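Local coordinates for protein Fc fragment of IgE receptor II (Bos taurus, PDB 6PWS) that binds mannose-type sugars through a calcium ion in its C-type lectin domain and probably serves as a receptor for the Fc part of IgE, at residues 17-22 with 50-55; 43-48 with 65-70; 58-63 with 106-111; 86-91 with 112-117. One frame throughout, in Å; residues are numbered along the deposited sequence. Where two conformers were deposited one is given.

Interaction 1 of 4, residues 17-22 with 50-55; sequences QKKCYY and PEEQDF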
# COMPACT_ATOMS: atom_id res chain seq x y z
N GLN A 17 4.30 13.27 -8.43
CA GLN A 17 5.05 13.99 -7.40
C GLN A 17 6.27 13.23 -6.89
O GLN A 17 6.33 12.81 -5.72
CB GLN A 17 4.13 14.41 -6.25
CG GLN A 17 3.08 15.41 -6.70
CD GLN A 17 2.29 16.02 -5.56
OE1 GLN A 17 2.46 15.64 -4.40
NE2 GLN A 17 1.42 16.96 -5.89
N LYS A 18 7.26 13.08 -7.76
CA LYS A 18 8.60 12.57 -7.45
C LYS A 18 8.63 11.06 -7.32
O LYS A 18 9.71 10.51 -7.06
CB LYS A 18 9.20 13.18 -6.18
CG LYS A 18 9.06 14.67 -6.09
CD LYS A 18 9.19 15.09 -4.66
CE LYS A 18 9.55 16.54 -4.56
NZ LYS A 18 8.44 17.49 -4.85
N LYS A 19 7.50 10.37 -7.47
CA LYS A 19 7.44 8.93 -7.30
C LYS A 19 6.76 8.30 -8.51
O LYS A 19 6.10 8.97 -9.31
CB LYS A 19 6.74 8.56 -5.98
CG LYS A 19 7.57 8.91 -4.75
CD LYS A 19 6.83 8.68 -3.43
CE LYS A 19 6.43 7.22 -3.23
NZ LYS A 19 5.84 7.00 -1.88
N CYS A 20 6.94 6.99 -8.60
CA CYS A 20 6.33 6.15 -9.62
C CYS A 20 5.53 5.07 -8.92
O CYS A 20 5.96 4.54 -7.90
CB CYS A 20 7.42 5.48 -10.46
SG CYS A 20 8.51 6.65 -11.28
N TYR A 21 4.38 4.72 -9.51
CA TYR A 21 3.43 3.81 -8.89
C TYR A 21 3.04 2.70 -9.85
O TYR A 21 2.85 2.93 -11.05
CB TYR A 21 2.18 4.58 -8.42
CG TYR A 21 2.52 5.68 -7.43
CD1 TYR A 21 2.94 6.92 -7.86
CD2 TYR A 21 2.44 5.46 -6.06
CE1 TYR A 21 3.28 7.93 -6.95
CE2 TYR A 21 2.76 6.46 -5.14
CZ TYR A 21 3.17 7.69 -5.60
OH TYR A 21 3.48 8.72 -4.74
N TYR A 22 2.90 1.50 -9.30
CA TYR A 22 2.52 0.31 -10.06
C TYR A 22 1.21 -0.21 -9.49
O TYR A 22 1.14 -0.54 -8.30
CB TYR A 22 3.59 -0.77 -9.94
CG TYR A 22 3.40 -1.88 -10.94
CD1 TYR A 22 2.70 -3.04 -10.62
CD2 TYR A 22 3.91 -1.77 -12.22
CE1 TYR A 22 2.53 -4.05 -11.56
CE2 TYR A 22 3.76 -2.76 -13.15
CZ TYR A 22 3.07 -3.90 -12.82
OH TYR A 22 2.93 -4.87 -13.79
N PRO A 50 -1.85 14.00 2.04
CA PRO A 50 -3.19 13.90 1.46
C PRO A 50 -3.16 13.93 -0.07
O PRO A 50 -4.03 13.32 -0.70
CB PRO A 50 -3.93 15.10 2.06
CG PRO A 50 -2.86 16.06 2.47
CD PRO A 50 -1.70 15.19 2.90
N GLU A 51 -2.21 14.64 -0.67
CA GLU A 51 -2.14 14.69 -2.13
C GLU A 51 -1.76 13.33 -2.71
O GLU A 51 -2.33 12.88 -3.72
CB GLU A 51 -1.14 15.76 -2.56
CG GLU A 51 -1.52 17.19 -2.17
CD GLU A 51 -1.23 17.57 -0.71
OE1 GLU A 51 -0.50 16.84 0.00
OE2 GLU A 51 -1.75 18.62 -0.27
N GLU A 52 -0.81 12.65 -2.07
CA GLU A 52 -0.44 11.31 -2.49
C GLU A 52 -1.61 10.35 -2.29
O GLU A 52 -1.91 9.52 -3.16
CB GLU A 52 0.81 10.86 -1.73
CG GLU A 52 1.33 9.50 -2.14
CD GLU A 52 2.69 9.17 -1.53
OE1 GLU A 52 3.00 9.66 -0.41
OE2 GLU A 52 3.45 8.42 -2.19
N GLN A 53 -2.28 10.43 -1.13
CA GLN A 53 -3.45 9.59 -0.93
C GLN A 53 -4.51 9.85 -1.99
O GLN A 53 -5.14 8.91 -2.48
CB GLN A 53 -4.03 9.80 0.47
CG GLN A 53 -5.26 8.94 0.73
CD GLN A 53 -4.94 7.45 0.72
OE1 GLN A 53 -4.11 6.99 1.51
NE2 GLN A 53 -5.59 6.70 -0.15
N ASP A 54 -4.75 11.12 -2.34
CA ASP A 54 -5.77 11.44 -3.34
C ASP A 54 -5.45 10.77 -4.68
O ASP A 54 -6.34 10.22 -5.34
CB ASP A 54 -5.87 12.97 -3.47
CG ASP A 54 -6.71 13.42 -4.65
OD1 ASP A 54 -7.95 13.29 -4.57
OD2 ASP A 54 -6.16 13.96 -5.65
N PHE A 55 -4.18 10.82 -5.08
CA PHE A 55 -3.75 10.15 -6.31
C PHE A 55 -4.14 8.68 -6.28
O PHE A 55 -4.66 8.13 -7.26
CB PHE A 55 -2.24 10.34 -6.48
CG PHE A 55 -1.62 9.48 -7.55
CD1 PHE A 55 -1.04 8.26 -7.22
CD2 PHE A 55 -1.62 9.86 -8.89
CE1 PHE A 55 -0.48 7.45 -8.19
CE2 PHE A 55 -1.06 9.04 -9.86
CZ PHE A 55 -0.49 7.84 -9.51
O HOH W 1 2.03 16.63 -1.20
O HOH W 2 5.84 9.77 -0.20

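Interaction 2 of 4, residues 43-48 with 65-70; sequences RLVSIH and SWIGLR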
# COMPACT_ATOMS: atom_id res chain seq x y z
N ARG A 43 8.67 -1.39 -4.00
CA ARG A 43 8.16 -1.92 -2.74
C ARG A 43 6.68 -1.57 -2.66
O ARG A 43 6.22 -0.61 -3.28
CB ARG A 43 8.87 -1.32 -1.52
CG ARG A 43 10.38 -1.55 -1.43
CD ARG A 43 10.85 -1.32 -0.01
NE ARG A 43 12.30 -1.40 0.15
CZ ARG A 43 13.14 -0.37 0.03
NH1 ARG A 43 12.69 0.84 -0.26
NH2 ARG A 43 14.43 -0.57 0.21
N LEU A 44 5.93 -2.31 -1.85
CA LEU A 44 4.55 -1.91 -1.57
C LEU A 44 4.53 -0.45 -1.11
O LEU A 44 5.41 0.00 -0.37
CB LEU A 44 3.95 -2.83 -0.50
CG LEU A 44 3.50 -4.21 -0.99
CD1 LEU A 44 3.26 -5.13 0.21
CD2 LEU A 44 2.24 -4.10 -1.84
N VAL A 45 3.49 0.26 -1.56
CA VAL A 45 3.45 1.72 -1.50
C VAL A 45 3.44 2.25 -0.07
O VAL A 45 2.77 1.72 0.83
CB VAL A 45 2.24 2.25 -2.30
CG1 VAL A 45 0.90 1.81 -1.68
CG2 VAL A 45 2.26 3.76 -2.46
N SER A 46 4.15 3.36 0.12
CA SER A 46 4.15 4.12 1.36
C SER A 46 3.54 5.50 1.11
O SER A 46 3.82 6.13 0.09
CB SER A 46 5.58 4.29 1.89
OG SER A 46 6.24 3.04 2.09
N ILE A 47 2.72 5.98 2.05
CA ILE A 47 1.83 7.12 1.81
C ILE A 47 2.08 8.19 2.87
O ILE A 47 1.96 7.92 4.07
CB ILE A 47 0.35 6.69 1.81
CG1 ILE A 47 0.12 5.50 0.87
CG2 ILE A 47 -0.55 7.87 1.44
CD1 ILE A 47 -1.27 4.88 0.99
N HIS A 48 2.37 9.43 2.43
CA HIS A 48 2.87 10.45 3.34
C HIS A 48 2.22 11.82 3.19
O HIS A 48 2.71 12.79 3.80
CB HIS A 48 4.39 10.56 3.24
CG HIS A 48 5.08 9.33 3.76
ND1 HIS A 48 5.09 9.01 5.10
CD2 HIS A 48 5.69 8.31 3.12
CE1 HIS A 48 5.72 7.86 5.27
NE2 HIS A 48 6.10 7.42 4.08
N SER A 65 -6.99 -3.35 -2.07
CA SER A 65 -5.61 -3.53 -2.52
C SER A 65 -4.61 -3.38 -1.37
O SER A 65 -4.79 -2.55 -0.49
CB SER A 65 -5.26 -2.55 -3.65
OG SER A 65 -5.49 -1.19 -3.30
N TRP A 66 -3.54 -4.16 -1.42
CA TRP A 66 -2.52 -4.07 -0.39
C TRP A 66 -1.66 -2.81 -0.54
O TRP A 66 -1.33 -2.39 -1.66
CB TRP A 66 -1.58 -5.27 -0.47
CG TRP A 66 -2.18 -6.58 -0.07
CD1 TRP A 66 -2.27 -7.69 -0.85
CD2 TRP A 66 -2.74 -6.93 1.20
NE1 TRP A 66 -2.85 -8.72 -0.15
CE2 TRP A 66 -3.14 -8.28 1.12
CE3 TRP A 66 -2.96 -6.24 2.39
CZ2 TRP A 66 -3.73 -8.96 2.19
CZ3 TRP A 66 -3.56 -6.90 3.46
CH2 TRP A 66 -3.93 -8.25 3.35
N ILE A 67 -1.27 -2.25 0.61
CA ILE A 67 -0.27 -1.19 0.69
C ILE A 67 0.88 -1.64 1.61
O ILE A 67 0.83 -2.68 2.26
CB ILE A 67 -0.88 0.17 1.13
CG1 ILE A 67 -1.38 0.14 2.58
CG2 ILE A 67 -1.99 0.58 0.15
CD1 ILE A 67 -1.78 1.53 3.09
N GLY A 68 1.93 -0.82 1.65
CA GLY A 68 3.16 -1.16 2.33
C GLY A 68 3.21 -0.76 3.79
O GLY A 68 4.15 -0.08 4.23
N LEU A 69 2.23 -1.22 4.57
CA LEU A 69 2.07 -0.84 5.97
C LEU A 69 1.66 -2.09 6.75
O LEU A 69 0.78 -2.83 6.29
CB LEU A 69 1.02 0.27 6.09
CG LEU A 69 0.85 0.93 7.46
CD1 LEU A 69 2.11 1.67 7.89
CD2 LEU A 69 -0.35 1.90 7.41
N ARG A 70 2.32 -2.35 7.88
CA ARG A 70 2.07 -3.58 8.64
C ARG A 70 2.48 -3.36 10.09
O ARG A 70 3.33 -2.53 10.38
CB ARG A 70 2.83 -4.77 8.03
CG ARG A 70 4.33 -4.85 8.31
CD ARG A 70 5.20 -3.75 7.68
NE ARG A 70 6.62 -3.99 7.98
CZ ARG A 70 7.65 -3.24 7.56
NH1 ARG A 70 7.42 -2.17 6.79
NH2 ARG A 70 8.89 -3.55 7.92

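Interaction 3 of 4, residues 58-63 with 106-111; sequences KRANWR and VMMLGS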
# COMPACT_ATOMS: atom_id res chain seq x y z
N LYS A 58 -8.17 7.87 -6.08
CA LYS A 58 -8.86 8.03 -7.35
C LYS A 58 -8.64 6.85 -8.29
O LYS A 58 -9.48 6.60 -9.16
CB LYS A 58 -8.44 9.34 -8.01
CG LYS A 58 -8.97 10.55 -7.24
CD LYS A 58 -8.64 11.88 -7.91
CE LYS A 58 -7.15 12.02 -8.16
NZ LYS A 58 -6.76 13.45 -8.40
N ARG A 59 -7.53 6.11 -8.11
CA ARG A 59 -7.08 5.04 -9.00
C ARG A 59 -7.18 3.65 -8.38
O ARG A 59 -6.78 2.67 -9.03
CB ARG A 59 -5.63 5.35 -9.40
CG ARG A 59 -5.54 6.58 -10.28
CD ARG A 59 -4.11 7.07 -10.41
NE ARG A 59 -3.98 8.21 -11.32
CZ ARG A 59 -4.25 9.47 -11.00
NH1 ARG A 59 -4.72 9.79 -9.79
NH2 ARG A 59 -4.07 10.41 -11.91
N ALA A 60 -7.70 3.55 -7.17
CA ALA A 60 -7.66 2.32 -6.40
C ALA A 60 -8.62 1.27 -6.96
O ALA A 60 -9.69 1.57 -7.49
CB ALA A 60 -8.02 2.59 -4.94
N ASN A 61 -8.23 0.02 -6.76
CA ASN A 61 -9.06 -1.12 -7.13
C ASN A 61 -10.28 -1.19 -6.20
O ASN A 61 -10.13 -1.17 -4.97
CB ASN A 61 -8.21 -2.39 -7.02
CG ASN A 61 -8.88 -3.61 -7.61
OD1 ASN A 61 -10.04 -3.90 -7.32
ND2 ASN A 61 -8.14 -4.34 -8.44
N TRP A 62 -11.48 -1.24 -6.78
CA TRP A 62 -12.71 -1.19 -5.98
C TRP A 62 -12.92 -2.43 -5.14
O TRP A 62 -13.78 -2.40 -4.24
CB TRP A 62 -13.91 -0.90 -6.87
CG TRP A 62 -13.87 0.49 -7.47
CD1 TRP A 62 -12.98 1.48 -7.17
CD2 TRP A 62 -14.74 1.03 -8.47
NE1 TRP A 62 -13.24 2.60 -7.92
CE2 TRP A 62 -14.33 2.35 -8.72
CE3 TRP A 62 -15.82 0.50 -9.20
CZ2 TRP A 62 -14.96 3.17 -9.67
CZ3 TRP A 62 -16.44 1.30 -10.15
CH2 TRP A 62 -16.00 2.62 -10.37
N ARG A 63 -12.19 -3.52 -5.39
CA ARG A 63 -12.26 -4.71 -4.55
C ARG A 63 -11.22 -4.72 -3.43
O ARG A 63 -11.19 -5.66 -2.63
CB ARG A 63 -12.16 -5.98 -5.40
CG ARG A 63 -13.39 -6.23 -6.24
CD ARG A 63 -13.38 -7.60 -6.93
NE ARG A 63 -12.36 -7.68 -7.97
CZ ARG A 63 -11.99 -8.80 -8.58
NH1 ARG A 63 -12.55 -9.96 -8.26
NH2 ARG A 63 -11.05 -8.76 -9.51
N VAL A 106 -1.95 -3.97 6.09
CA VAL A 106 -2.92 -2.93 5.75
C VAL A 106 -3.25 -2.92 4.27
O VAL A 106 -2.38 -3.08 3.40
CB VAL A 106 -2.43 -1.55 6.24
CG1 VAL A 106 -3.46 -0.46 5.95
CG2 VAL A 106 -2.12 -1.59 7.73
N MET A 107 -4.54 -2.72 4.00
CA MET A 107 -5.09 -2.59 2.66
C MET A 107 -5.84 -1.27 2.55
O MET A 107 -6.28 -0.68 3.55
CB MET A 107 -6.08 -3.73 2.36
CG MET A 107 -7.35 -3.66 3.23
SD MET A 107 -8.49 -5.04 3.02
CE MET A 107 -9.09 -4.73 1.36
N MET A 108 -6.00 -0.81 1.30
CA MET A 108 -7.01 0.18 0.96
C MET A 108 -8.30 -0.55 0.61
O MET A 108 -8.30 -1.51 -0.17
CB MET A 108 -6.61 1.03 -0.25
CG MET A 108 -5.60 2.10 0.04
SD MET A 108 -5.32 3.21 -1.37
CE MET A 108 -4.40 2.14 -2.49
N LEU A 109 -9.41 -0.09 1.18
CA LEU A 109 -10.73 -0.45 0.71
C LEU A 109 -10.95 0.14 -0.69
O LEU A 109 -10.12 0.88 -1.21
CB LEU A 109 -11.78 0.05 1.70
CG LEU A 109 -11.64 -0.45 3.14
CD1 LEU A 109 -12.66 0.25 4.02
CD2 LEU A 109 -11.80 -1.97 3.21
N GLY A 110 -12.09 -0.18 -1.30
CA GLY A 110 -12.39 0.39 -2.61
C GLY A 110 -12.47 1.91 -2.62
O GLY A 110 -12.27 2.52 -3.68
N SER A 111 -12.75 2.52 -1.47
CA SER A 111 -12.82 3.96 -1.28
C SER A 111 -11.47 4.61 -1.04
O SER A 111 -11.41 5.84 -0.88
CB SER A 111 -13.65 4.23 -0.02
OG SER A 111 -12.94 3.66 1.08
O HOH W 3 -8.12 -0.45 -3.22

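Interaction 4 of 4, residues 86-91 with 112-117; sequences LDYSNW and GKWNDA. With CA (calcium ion), chain B; MMA (methyl alpha-D-mannopyranoside), chain D.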
# COMPACT_ATOMS: atom_id res chain seq x y z
N LEU A 86 5.21 7.91 10.60
CA LEU A 86 3.75 7.75 10.58
C LEU A 86 3.13 9.15 10.61
O LEU A 86 2.56 9.60 11.60
CB LEU A 86 3.30 6.90 11.76
CG LEU A 86 3.96 5.53 11.91
CD1 LEU A 86 3.29 4.76 13.05
CD2 LEU A 86 3.93 4.72 10.60
N ASP A 87 3.27 9.86 9.48
CA ASP A 87 3.00 11.29 9.43
C ASP A 87 1.70 11.65 8.70
O ASP A 87 1.30 12.82 8.73
CB ASP A 87 4.21 12.04 8.84
CG ASP A 87 4.70 11.48 7.51
OD1 ASP A 87 3.98 10.72 6.84
OD2 ASP A 87 5.85 11.83 7.13
N TYR A 88 1.02 10.67 8.11
CA TYR A 88 -0.24 10.89 7.41
C TYR A 88 -1.05 9.61 7.54
O TYR A 88 -0.51 8.52 7.28
CB TYR A 88 -0.01 11.21 5.91
CG TYR A 88 -1.33 11.15 5.17
CD1 TYR A 88 -2.24 12.21 5.24
CD2 TYR A 88 -1.73 9.99 4.53
CE1 TYR A 88 -3.49 12.11 4.66
CE2 TYR A 88 -2.97 9.88 3.95
CZ TYR A 88 -3.86 10.94 4.02
OH TYR A 88 -5.09 10.77 3.46
N SER A 89 -2.34 9.71 7.88
CA SER A 89 -3.18 8.52 7.89
C SER A 89 -4.49 8.75 7.14
O SER A 89 -4.99 9.87 7.02
CB SER A 89 -3.49 8.03 9.31
OG SER A 89 -4.16 9.01 10.07
N ASN A 90 -5.07 7.63 6.68
CA ASN A 90 -6.36 7.63 6.01
C ASN A 90 -7.20 6.44 6.48
O ASN A 90 -7.86 5.78 5.67
CB ASN A 90 -6.20 7.62 4.50
CG ASN A 90 -7.48 7.98 3.78
OD1 ASN A 90 -8.21 8.87 4.21
ND2 ASN A 90 -7.75 7.30 2.66
N TRP A 91 -7.20 6.16 7.79
CA TRP A 91 -7.93 5.01 8.31
C TRP A 91 -9.43 5.15 8.09
O TRP A 91 -10.03 6.18 8.42
CB TRP A 91 -7.67 4.87 9.81
CG TRP A 91 -6.26 4.54 10.18
CD1 TRP A 91 -5.37 5.34 10.85
CD2 TRP A 91 -5.56 3.31 9.90
NE1 TRP A 91 -4.17 4.70 11.01
CE2 TRP A 91 -4.26 3.45 10.44
CE3 TRP A 91 -5.92 2.10 9.29
CZ2 TRP A 91 -3.33 2.41 10.40
CZ3 TRP A 91 -4.99 1.07 9.25
CH2 TRP A 91 -3.71 1.24 9.80
N GLY A 112 -10.40 3.82 -0.95
CA GLY A 112 -9.10 4.33 -0.56
C GLY A 112 -8.84 4.38 0.93
O GLY A 112 -7.68 4.56 1.33
N LYS A 113 -9.87 4.25 1.76
CA LYS A 113 -9.69 4.27 3.21
C LYS A 113 -8.96 3.00 3.65
O LYS A 113 -9.15 1.93 3.09
CB LYS A 113 -11.04 4.38 3.91
CG LYS A 113 -11.76 5.71 3.72
CD LYS A 113 -11.09 6.84 4.48
CE LYS A 113 -11.73 8.19 4.21
NZ LYS A 113 -10.96 9.26 4.87
N TRP A 114 -8.13 3.13 4.68
CA TRP A 114 -7.28 2.03 5.10
C TRP A 114 -7.97 1.13 6.11
O TRP A 114 -8.70 1.58 6.99
CB TRP A 114 -5.98 2.53 5.73
CG TRP A 114 -5.17 3.49 4.92
CD1 TRP A 114 -5.32 3.85 3.60
CD2 TRP A 114 -4.05 4.24 5.41
NE1 TRP A 114 -4.36 4.77 3.24
CE2 TRP A 114 -3.58 5.03 4.34
CE3 TRP A 114 -3.41 4.32 6.65
CZ2 TRP A 114 -2.51 5.92 4.49
CZ3 TRP A 114 -2.35 5.19 6.79
CH2 TRP A 114 -1.90 5.97 5.72
N ASN A 115 -7.69 -0.17 6.00
CA ASN A 115 -8.18 -1.18 6.91
C ASN A 115 -7.06 -2.18 7.19
O ASN A 115 -6.41 -2.64 6.25
CB ASN A 115 -9.36 -1.94 6.28
CG ASN A 115 -9.81 -3.10 7.11
OD1 ASN A 115 -9.95 -2.97 8.33
ND2 ASN A 115 -10.00 -4.25 6.49
N ASP A 116 -6.83 -2.51 8.46
CA ASP A 116 -6.00 -3.67 8.76
C ASP A 116 -6.77 -4.95 8.46
O ASP A 116 -7.96 -5.07 8.77
CB ASP A 116 -5.43 -3.64 10.20
CG ASP A 116 -6.48 -3.64 11.31
OD1 ASP A 116 -7.64 -3.26 11.06
OD2 ASP A 116 -6.07 -3.98 12.44
N ALA A 117 -6.08 -5.90 7.82
CA ALA A 117 -6.70 -7.14 7.37
C ALA A 117 -5.83 -8.33 7.73
O ALA A 117 -4.64 -8.21 8.05
CB ALA A 117 -6.93 -7.08 5.85
CA CA B . -9.67 -4.29 10.38
C1 MMA D . -14.22 -7.47 8.76
C2 MMA D . -12.79 -7.23 8.32
C3 MMA D . -12.13 -6.36 9.33
C4 MMA D . -12.83 -5.04 9.46
C5 MMA D . -14.31 -5.23 9.79
C6 MMA D . -15.03 -3.92 9.69
C7 MMA D . -15.36 -8.31 10.67
O1 MMA D . -14.15 -8.09 9.98
O2 MMA D . -12.72 -6.59 7.04
O3 MMA D . -10.77 -6.09 8.94
O4 MMA D . -12.16 -4.30 10.48
O5 MMA D . -14.96 -6.17 8.85
O6 MMA D . -16.39 -4.13 9.96
O HOH W 4 -10.79 8.71 7.64

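Interaction 1 of 4, residues 17-22 with 50-55
Strand 19-22 and helix 50-55 run in roughly the same direction, 31° between their axes and 11.8 Å apart at closest, so long side chains such as those of Tyr21 and Glu52 have to span the gap. Glu52 does so from the helix with an extended chain, CG anti to the backbone N, which carries its carboxylate to the strand. There OE2 takes two donors. Tyr21 OH gives it a 2.6 Å hydrogen bond, arriving on the anti side and 34° out of the carboxylate plane, while Lys19 NZ forms a salt bridge of 2.8 Å to the same Glu52 OE2 on its syn lone pair. A water joins Lys19 NZ to Glu52 OE1. The amine has a further salt bridge to Asp129 on strand 123-131, so in this C-type lectin fold the lysine links the helix to the strand paired with its own. One turn further along the helix, Phe55 puts CE1 over one face of the Tyr21 ring, 3.5 Å from Tyr21 CD1; the ring planes are inclined at 46°. Phe55 also stacks on Phe16 of strand 14-16. Near the start of the helix, a second water bonds Glu51 OE1 and, weakly, Gln17 OE1.

Interaction 2 of 4, residues 43-48 with 65-70
Val45 O accepts the one hydrogen bond between 43-48 and 65-70, from Gly68 N at 2.8 Å; the N-H points at the oxygen at 145° and the donor sits 22° off the carbonyl plane. Beside it the packing is tight, with Leu44 CB only 3.4 Å from Gly68 CA. Val45 turns CG1 between its backbone N and carbonyl carbon (chi1 64°), where it meets Ile67 CG2 at 3.6 Å. The other branch of Ile67 ends at CD1, which touches Ile47 CD1 at 4.0 Å, the two chains crossing at about a right angle. Leu44 CD2 reaches along to Trp66 CB at 4.2 Å. Behind this shell, Gly68 is the centre of an inverse gamma turn, the corner at which the chain passes from strand 65-67 to strand 69-70 and so from one sheet of the C-type lectin domain to another. Ser46 OG is held by Asp82 N, and Trp66 NE1 by Lys28 O. The contact lies near the centre of the chain: Trp30 and Cys37 of helix 30-39 pack on Leu44, Val127 of strand 123-131 on Val45, and Val106 and Met108 of strand 105-108 on Ile67.

Interaction 3 of 4, residues 58-63 with 106-111
Trp62 and Gly110 bring their backbones together, CA to CA 3.7 Å, yet no direct hydrogen bond joins 58-63 to 106-111. What faces the glycine is oxygen: Trp62 O lies 3.5 Å from Gly110 CA in a CA-H...O contact bent to 128° at the hydrogen, and Asn61 O is 3.6 Å from the same Gly110 CA. The alpha carbon of Gly110, which bears no side chain, is what comes up against these two carbonyls. Water 3 lies between the two backbones, 2.8 Å from Asn61 O and 3.1 Å from Leu109 O, with more acceptors around it than it has protons to give. Asn61 also shapes its own loop: OD1 accepts from Arg63 N, which lies in the carbonyl plane, with 161° at the hydrogen, closing an Asx turn. This is where, in the C-type lectin fold, the chain leaves helix 50-59 and heads for strand 65-67, and it meets the turn that follows strand 105-108, the antiparallel neighbour of 65-67. Trp62 CB points away from 106-111, but CG sits beside the backbone N (chi1 -67°), which swings the indole so that its CD1 corner comes nearest, 3.7 Å from Gly110 O. Deeper in, Ala60 CB touches Met108 CE at 4.4 Å; the methionine packs further on Ser65 and Ile67 of strand 65-67 and on Val127 of strand 123-131.

Interaction 4 of 4, residues 86-91 with 112-117
Trp114 sets the edge of its indole against the face of Trp91: the six-membered rings are inclined at 78°, and Trp114 CE3 stands over the centre of the Trp91 ring. With CG anti to the carbonyl carbon (chi1 -65°), the Trp91 ring folds back so that CE3 meets Trp114 CB at 3.6 Å. One face of Trp114 is laid against the 89-91 backbone, and Asn90 CB makes a CH-pi contact 3.8 Å from the centroid of its five-membered ring. Tyr88 CE2 touches Trp114 CZ2 at 4.0 Å. The Lys113 chain crosses that of Asn90 at about a right angle, and its NZ bonds Asn90 OD1 at 2.9 Å, while Asn90 ND2 bonds Gly112 O weakly. Trp114 N donates to Asn90 O at 2.8 Å and 165° and, with the Trp114-Gln92 backbone bond, forms the single beta bridge of Trp91 with Trp114. Trp114-Asn115-Asp116 is the WND motif of C-type lectins; its last two residues bind the calcium ion that holds O3 and O4 of the mannoside, alongside Glu103 and the Glu95 and Asn97 of the mannose-type EPN sequence. Strand 114-117 pairs with strand 105-108, whose Val106 packs on both tryptophans, and Gln53 of helix 50-59 accepts from Trp114 NE1.

From the N terminus, interaction 1 closes the first loop, bringing strand 19-25 to helix 50-59 with helix 30-39 in the loop between them. Interaction 2 opens before that loop is shut and so crosses it, returning strand 43-44 to the corner after strand 65-67. Interaction 3 crosses interaction 2 in turn, running from the end of helix 50-59 to strand 105-108, and its long loop crosses that of interaction 4, which ties 86-91 to strand 114-117 at the sugar site. Interactions 1 and 4 are in series but meet through Gln53 and Trp114. Strands 65-67, 105-108 and 114-117 are paired in turn, so one sheet, which strand 19-25 also joins by way of 123-131, connects all four.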